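Side-chain contacts in histidine--tRNA ligase (Thermus thermophilus, PDB 1H4V), which catalyses the ATP-dependent attachment of L-histidine to tRNA(His), releasing AMP and diphosphate, and works as a homodimer of the class II aminoacyl-tRNA synthetase family: residues Pro224-Asp227 against Phe228-Glu231; Lys96-Pro99 against Gln100-Leu104; Val145-Tyr148 against Glu149-Glu153. One frame throughout, in Å; residues are numbered along the deposited sequence.

Contact 1: residues Pro224-Asp227 against Phe228-Glu231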
loop_
_atom_site.group_PDB
_atom_site.type_symbol
_atom_site.label_atom_id
_atom_site.label_comp_id
_atom_site.label_asym_id
_atom_site.label_seq_id
_atom_site.Cartn_x
_atom_site.Cartn_y
_atom_site.Cartn_z
ATOM N N PRO A 224 -32.745 25.541 -0.769
ATOM C CA PRO A 224 -31.383 25.067 -0.482
ATOM C C PRO A 224 -30.846 25.536 0.871
ATOM O O PRO A 224 -31.225 26.598 1.358
ATOM C CB PRO A 224 -30.560 25.653 -1.635
ATOM C CG PRO A 224 -31.570 25.877 -2.724
ATOM C CD PRO A 224 -32.749 26.403 -1.962
ATOM N N MET A 225 -29.952 24.741 1.459
ATOM C CA MET A 225 -29.324 25.079 2.735
ATOM C C MET A 225 -28.548 26.390 2.581
ATOM O O MET A 225 -28.251 27.066 3.568
ATOM C CB MET A 225 -28.374 23.958 3.160
ATOM C CG MET A 225 -27.545 24.232 4.413
ATOM S SD MET A 225 -28.520 24.502 5.915
ATOM C CE MET A 225 -27.709 25.937 6.588
ATOM N N LEU A 226 -28.231 26.739 1.333
ATOM C CA LEU A 226 -27.508 27.968 1.019
ATOM C C LEU A 226 -28.301 29.190 1.425
ATOM O O LEU A 226 -27.731 30.187 1.861
ATOM C CB LEU A 226 -27.215 28.070 -0.478
ATOM C CG LEU A 226 -25.934 27.472 -1.055
ATOM C CD1 LEU A 226 -25.882 27.776 -2.542
ATOM C CD2 LEU A 226 -24.718 28.069 -0.367
ATOM N N ASP A 227 -29.619 29.117 1.274
ATOM C CA ASP A 227 -30.496 30.230 1.630
ATOM C C ASP A 227 -30.585 30.385 3.143
ATOM O O ASP A 227 -31.219 31.312 3.634
ATOM C CB ASP A 227 -31.903 30.004 1.061
ATOM C CG ASP A 227 -31.925 29.949 -0.460
ATOM O OD1 ASP A 227 -32.999 29.643 -1.020
ATOM O OD2 ASP A 227 -30.880 30.215 -1.099
ATOM N N PHE A 228 -29.951 29.482 3.883
ATOM C CA PHE A 228 -29.997 29.550 5.342
ATOM C C PHE A 228 -28.648 29.802 6.024
ATOM O O PHE A 228 -28.515 29.616 7.235
ATOM C CB PHE A 228 -30.621 28.270 5.914
ATOM C CG PHE A 228 -32.086 28.113 5.594
ATOM C CD1 PHE A 228 -32.503 27.856 4.292
ATOM C CD2 PHE A 228 -33.048 28.229 6.598
ATOM C CE1 PHE A 228 -33.851 27.721 3.994
ATOM C CE2 PHE A 228 -34.407 28.093 6.304
ATOM C CZ PHE A 228 -34.808 27.839 5.003
ATOM N N LEU A 229 -27.649 30.237 5.264
ATOM C CA LEU A 229 -26.352 30.487 5.869
ATOM C C LEU A 229 -26.412 31.664 6.841
ATOM O O LEU A 229 -26.950 32.725 6.526
ATOM C CB LEU A 229 -25.295 30.752 4.793
ATOM C CG LEU A 229 -25.018 29.652 3.764
ATOM C CD1 LEU A 229 -23.763 30.016 2.987
ATOM C CD2 LEU A 229 -24.833 28.301 4.456
ATOM N N GLY A 230 -25.861 31.466 8.031
ATOM C CA GLY A 230 -25.845 32.529 9.018
ATOM C C GLY A 230 -24.812 33.583 8.662
ATOM O O GLY A 230 -24.098 33.449 7.668
ATOM N N GLU A 231 -24.728 34.629 9.479
ATOM C CA GLU A 231 -23.793 35.724 9.246
ATOM C C GLU A 231 -22.350 35.257 9.043
ATOM O O GLU A 231 -21.749 35.519 8.003
ATOM C CB GLU A 231 -23.855 36.710 10.416
ATOM C CG GLU A 231 -22.995 37.956 10.244
ATOM C CD GLU A 231 -23.466 38.837 9.104
ATOM O OE1 GLU A 231 -23.611 38.319 7.976
ATOM O OE2 GLU A 231 -23.688 40.049 9.333
#

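Contact 2: residues Lys96-Pro99 against Gln100-Leu104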
loop_
_atom_site.group_PDB
_atom_site.type_symbol
_atom_site.label_atom_id
_atom_site.label_comp_id
_atom_site.label_asym_id
_atom_site.label_seq_id
_atom_site.Cartn_x
_atom_site.Cartn_y
_atom_site.Cartn_z
ATOM N N LYS A 96 -2.115 17.721 18.440
ATOM C CA LYS A 96 -2.629 19.039 18.831
ATOM C C LYS A 96 -1.466 19.912 19.306
ATOM O O LYS A 96 -1.555 21.138 19.281
ATOM C CB LYS A 96 -3.650 18.918 19.970
ATOM C CG LYS A 96 -3.031 18.390 21.258
ATOM C CD LYS A 96 -3.846 18.721 22.499
ATOM C CE LYS A 96 -5.006 17.783 22.696
ATOM N NZ LYS A 96 -5.688 18.102 23.982
ATOM N N VAL A 97 -0.383 19.266 19.734
ATOM C CA VAL A 97 0.806 19.950 20.228
ATOM C C VAL A 97 1.705 20.443 19.096
ATOM O O VAL A 97 2.537 21.326 19.294
ATOM C CB VAL A 97 1.628 19.011 21.157
ATOM C CG1 VAL A 97 3.005 19.597 21.431
ATOM C CG2 VAL A 97 0.886 18.804 22.468
ATOM N N TRP A 98 1.540 19.870 17.911
ATOM C CA TRP A 98 2.342 20.263 16.758
ATOM C C TRP A 98 1.926 21.635 16.244
ATOM O O TRP A 98 0.876 22.157 16.622
ATOM C CB TRP A 98 2.159 19.265 15.621
ATOM C CG TRP A 98 2.593 17.888 15.931
ATOM C CD1 TRP A 98 3.151 17.441 17.095
ATOM C CD2 TRP A 98 2.536 16.766 15.059
ATOM N NE1 TRP A 98 3.445 16.105 16.997
ATOM C CE2 TRP A 98 3.070 15.660 15.746
ATOM C CE3 TRP A 98 2.074 16.578 13.745
ATOM C CZ2 TRP A 98 3.170 14.397 15.184
ATOM C CZ3 TRP A 98 2.170 15.320 13.179
ATOM C CH2 TRP A 98 2.711 14.245 13.898
ATOM N N PRO A 99 2.755 22.246 15.384
ATOM C CA PRO A 99 2.357 23.557 14.872
ATOM C C PRO A 99 1.107 23.341 14.024
ATOM O O PRO A 99 1.062 22.434 13.190
ATOM C CB PRO A 99 3.574 23.999 14.057
ATOM C CG PRO A 99 4.234 22.710 13.679
ATOM C CD PRO A 99 4.107 21.888 14.922
ATOM N N GLN A 100 0.089 24.160 14.260
ATOM C CA GLN A 100 -1.177 24.037 13.552
ATOM C C GLN A 100 -1.284 24.980 12.359
ATOM O O GLN A 100 -0.754 26.087 12.381
ATOM C CB GLN A 100 -2.319 24.299 14.532
ATOM C CG GLN A 100 -2.263 23.428 15.773
ATOM C CD GLN A 100 -2.541 21.967 15.470
ATOM O OE1 GLN A 100 -3.570 21.630 14.894
ATOM N NE2 GLN A 100 -1.630 21.093 15.870
ATOM N N PRO A 101 -1.991 24.553 11.300
ATOM C CA PRO A 101 -2.670 23.255 11.208
ATOM C C PRO A 101 -1.765 22.077 10.849
ATOM O O PRO A 101 -0.668 22.246 10.326
ATOM C CB PRO A 101 -3.714 23.498 10.131
ATOM C CG PRO A 101 -2.979 24.398 9.188
ATOM C CD PRO A 101 -2.318 25.392 10.133
ATOM N N VAL A 102 -2.239 20.875 11.140
ATOM C CA VAL A 102 -1.483 19.684 10.803
ATOM C C VAL A 102 -2.110 19.160 9.518
ATOM O O VAL A 102 -3.309 18.891 9.468
ATOM C CB VAL A 102 -1.590 18.620 11.898
ATOM C CG1 VAL A 102 -0.804 17.391 11.500
ATOM C CG2 VAL A 102 -1.082 19.194 13.218
ATOM N N ARG A 103 -1.300 19.051 8.473
ATOM C CA ARG A 103 -1.786 18.567 7.199
ATOM C C ARG A 103 -1.393 17.104 7.034
ATOM O O ARG A 103 -0.226 16.736 7.175
ATOM C CB ARG A 103 -1.220 19.422 6.056
ATOM C CG ARG A 103 -1.731 20.868 6.036
ATOM C CD ARG A 103 -1.224 21.594 4.787
ATOM N NE ARG A 103 -1.639 22.992 4.707
ATOM C CZ ARG A 103 -1.150 23.970 5.465
ATOM N NH1 ARG A 103 -0.220 23.718 6.380
ATOM N NH2 ARG A 103 -1.570 25.209 5.287
ATOM N N LEU A 104 -2.374 16.261 6.740
ATOM C CA LEU A 104 -2.104 14.832 6.579
ATOM C C LEU A 104 -2.717 14.296 5.299
ATOM O O LEU A 104 -3.710 14.826 4.795
ATOM C CB LEU A 104 -2.682 14.038 7.755
ATOM C CG LEU A 104 -2.356 14.469 9.190
ATOM C CD1 LEU A 104 -3.332 13.783 10.133
ATOM C CD2 LEU A 104 -0.932 14.118 9.550
#

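Contact 3: residues Val145-Tyr148 against Glu149-Glu153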
loop_
_atom_site.group_PDB
_atom_site.type_symbol
_atom_site.label_atom_id
_atom_site.label_comp_id
_atom_site.label_asym_id
_atom_site.label_seq_id
_atom_site.Cartn_x
_atom_site.Cartn_y
_atom_site.Cartn_z
ATOM N N VAL A 145 -8.201 23.649 -4.129
ATOM C CA VAL A 145 -7.152 23.756 -5.136
ATOM C C VAL A 145 -6.267 22.514 -5.171
ATOM O O VAL A 145 -5.889 22.061 -6.243
ATOM C CB VAL A 145 -6.262 24.987 -4.892
ATOM C CG1 VAL A 145 -5.213 25.090 -5.989
ATOM C CG2 VAL A 145 -7.114 26.240 -4.865
ATOM N N LEU A 146 -5.934 21.966 -4.002
ATOM C CA LEU A 146 -5.099 20.767 -3.944
ATOM C C LEU A 146 -5.753 19.582 -4.666
ATOM O O LEU A 146 -5.077 18.842 -5.379
ATOM C CB LEU A 146 -4.801 20.378 -2.494
ATOM C CG LEU A 146 -3.692 21.141 -1.762
ATOM C CD1 LEU A 146 -3.521 20.561 -0.377
ATOM C CD2 LEU A 146 -2.381 21.041 -2.530
ATOM N N LEU A 147 -7.060 19.408 -4.478
ATOM C CA LEU A 147 -7.782 18.331 -5.133
ATOM C C LEU A 147 -7.805 18.617 -6.623
ATOM O O LEU A 147 -7.526 17.741 -7.445
ATOM C CB LEU A 147 -9.215 18.237 -4.602
ATOM C CG LEU A 147 -10.155 17.329 -5.393
ATOM C CD1 LEU A 147 -9.592 15.907 -5.423
ATOM C CD2 LEU A 147 -11.541 17.360 -4.763
ATOM N N TYR A 148 -8.128 19.855 -6.966
ATOM C CA TYR A 148 -8.169 20.275 -8.361
ATOM C C TYR A 148 -6.817 19.958 -9.018
ATOM O O TYR A 148 -6.768 19.367 -10.099
ATOM C CB TYR A 148 -8.459 21.776 -8.421
ATOM C CG TYR A 148 -8.640 22.336 -9.809
ATOM C CD1 TYR A 148 -9.713 21.946 -10.604
ATOM C CD2 TYR A 148 -7.747 23.276 -10.321
ATOM C CE1 TYR A 148 -9.896 22.480 -11.876
ATOM C CE2 TYR A 148 -7.919 23.813 -11.588
ATOM C CZ TYR A 148 -8.996 23.412 -12.359
ATOM O OH TYR A 148 -9.178 23.955 -13.611
ATOM N N GLU A 149 -5.729 20.343 -8.346
ATOM C CA GLU A 149 -4.369 20.108 -8.834
ATOM C C GLU A 149 -4.008 18.629 -9.005
ATOM O O GLU A 149 -3.435 18.250 -10.022
ATOM C CB GLU A 149 -3.350 20.765 -7.901
ATOM C CG GLU A 149 -2.779 22.068 -8.425
ATOM C CD GLU A 149 -1.881 21.873 -9.644
ATOM O OE1 GLU A 149 -0.767 21.316 -9.492
ATOM O OE2 GLU A 149 -2.291 22.276 -10.757
ATOM N N CYS A 150 -4.309 17.798 -8.009
ATOM C CA CYS A 150 -4.004 16.377 -8.120
ATOM C C CYS A 150 -4.567 15.860 -9.431
ATOM O O CYS A 150 -3.881 15.168 -10.184
ATOM C CB CYS A 150 -4.643 15.571 -6.985
ATOM S SG CYS A 150 -3.911 15.744 -5.355
ATOM N N LEU A 151 -5.823 16.209 -9.696
ATOM C CA LEU A 151 -6.515 15.764 -10.898
ATOM C C LEU A 151 -5.970 16.384 -12.176
ATOM O O LEU A 151 -5.855 15.710 -13.196
ATOM C CB LEU A 151 -8.012 16.059 -10.779
ATOM C CG LEU A 151 -8.724 15.509 -9.539
ATOM C CD1 LEU A 151 -10.164 16.020 -9.515
ATOM C CD2 LEU A 151 -8.687 13.989 -9.549
ATOM N N LYS A 152 -5.640 17.669 -12.121
ATOM C CA LYS A 152 -5.104 18.358 -13.286
ATOM C C LYS A 152 -3.741 17.783 -13.650
ATOM O O LYS A 152 -3.444 17.591 -14.820
ATOM C CB LYS A 152 -4.970 19.857 -13.003
ATOM C CG LYS A 152 -5.423 20.750 -14.141
ATOM C CD LYS A 152 -6.939 20.778 -14.238
ATOM C CE LYS A 152 -7.417 21.603 -15.430
ATOM N NZ LYS A 152 -7.068 20.970 -16.735
ATOM N N GLU A 153 -2.918 17.504 -12.639
ATOM C CA GLU A 153 -1.583 16.950 -12.860
ATOM C C GLU A 153 -1.646 15.565 -13.484
ATOM O O GLU A 153 -0.694 15.134 -14.133
ATOM C CB GLU A 153 -0.810 16.874 -11.546
ATOM C CG GLU A 153 -0.450 18.230 -10.960
ATOM C CD GLU A 153 0.747 18.883 -11.638
ATOM O OE1 GLU A 153 0.887 20.121 -11.516
ATOM O OE2 GLU A 153 1.554 18.167 -12.275
#

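Contact 1: residues Pro224-Asp227 against Phe228-Glu231
F228 folds back against the turn it has just left, its ring lying alongside P224 and D227. CB is the first atom to make contact, with the methyl CE of M225 3.8 Å away and the carbonyl O of M225 at 3.5 Å. CG and CD1 then pass the peptide carbon of D227, and CD1 also reaches P224 O at 3.4 Å, so that this carbonyl oxygen lies at the ring's edge, near its plane. CE1 comes next, 3.9 Å from P224 O. The first torsion sets this course: CG stands anti to its own carbonyl carbon (chi1 -68°), which brings the ring's edge back to the carbonyl oxygens of P224 and M225. Beyond the turn, the ring meets Y175 edge-to-face and also touches Y178. With an alanine here the ring is gone, and the space between P224 O and the rings of Y175 and Y178 would probably be left as a gap, with both tyrosines freer to shift. Elsewhere on the turn, L226 and L229 run side by side, CD2 of L226 4.0 Å from CD1 of L229. The backbone ties the turn together: F228 N donates to M225 O at 3.0 Å, and L229 N makes a weak bond to L226 O. This is a short 3-10 turn that leads through G230, the N-cap residue, into helix 231-246.

Contact 2: residues Lys96-Pro99 against Gln100-Leu104
The backbone leaves a 3-10 turn at K96-V97, extends through W98 and P99, and passes a cis peptide bond between Q100 and P101 before entering strand 102-111. This is the connection from helix 83-92 into the mixed, largely antiparallel sheet of the class II synthetase catalytic domain, and V102 and L104 already pair by backbone hydrogen bonds with strand 123-132. Q100 curls back over the turn. Its CG is anti to the carbonyl carbon (chi1 -54°), and a second bend at chi2 (-69°) carries the amide back to the carbonyl of W98. NE2 donates to W98 O over 2.8 Å, with a nearly straight N-H...O angle of 161°. The acceptor lies close to the plane of the Q100 amide, while NE2 itself stands well above the W98 carbonyl plane. NE2 makes a second, weak bond to M95 O, and OE1 is hydrogen-bonded to the hydroxyl of Y90 in helix 83-92. Both ends of the amide are therefore engaged, which fixes its rotation and pins the turn to the preceding helix.

The W98 indole lies next to V102, the two side chains at a slant to one another. V102 also packs on M95 and Y90, while W98 rests on F13 of the second subunit, so the indole sits between the first residue of the strand and the partner subunit. Nearby, P101 packs on L361 of the second subunit. Where indole and valine meet, the benzo-ring carbon CE3 of W98 lies 3.7 Å from CG1 of V102, and CG2 of V102 comes within 4.0 Å of CB of W98.

Contact 3: residues Val145-Tyr148 against Glu149-Glu153
Y148 and K152, one helical turn apart, lie side by side and point the same way, with CD of K152 over one face of the tyrosine ring. This CH-pi contact puts CD 4.2 Å from the ring centroid and 26° off the normal. CE lies beside the hydroxyl end, 3.5 Å from OH of Y148. The tyrosine turns to meet it with CG anti to the backbone N (chi1 -175°), and the K152 chain bends at chi2 and chi4, which puts CD over the ring while NZ reaches a weak hydrogen bond to L156 O.

L147 and L151 repeat the same four-residue spacing on another side of the helix, but these two side chains cross at a slant, meeting through their CD1 methyls at 4.1 Å. CG of L151 also lies 3.3 Å from the carbonyl oxygen of L147. Beneath the side chains the regular i to i+4 bonds continue: E149 N donates to V145 O at 2.7 Å, and K152 N to Y148 O at 2.9 Å.

The turns belong to helix 137-153, a helix packed against the catalytic sheet. L146 and L147 press on F305 of strand 302-308, and L147 with L151 on V271 of strand 267-272. C150 packs against V30 and L31 of helix 14-33, while Y148 rests on P250, just ahead of strand 251-253. V145, L146, E149 and E153 touch E349 or P353 of the second subunit.

How the contacts relate
The three contacts come in series along the chain: contact 2, then contact 3, then contact 1. Contacts 2 and 3 are the closest pair, their centres 22 Å apart and nearest atoms about 6 Å apart. They share the mixed catalytic sheet: contact 2 leads into its strand 102-111, and contact 3 lies on helix 137-153, which packs against it. Both also touch the second subunit, so this part of the catalytic domain contributes to the homodimer. Contact 1 lies farther out, its centre about 30 Å from that of contact 2 and 28 Å from that of contact 3. It reaches the same sheet at strand 160-165, beside helix 169-183, where the chain turns into helix 231-246.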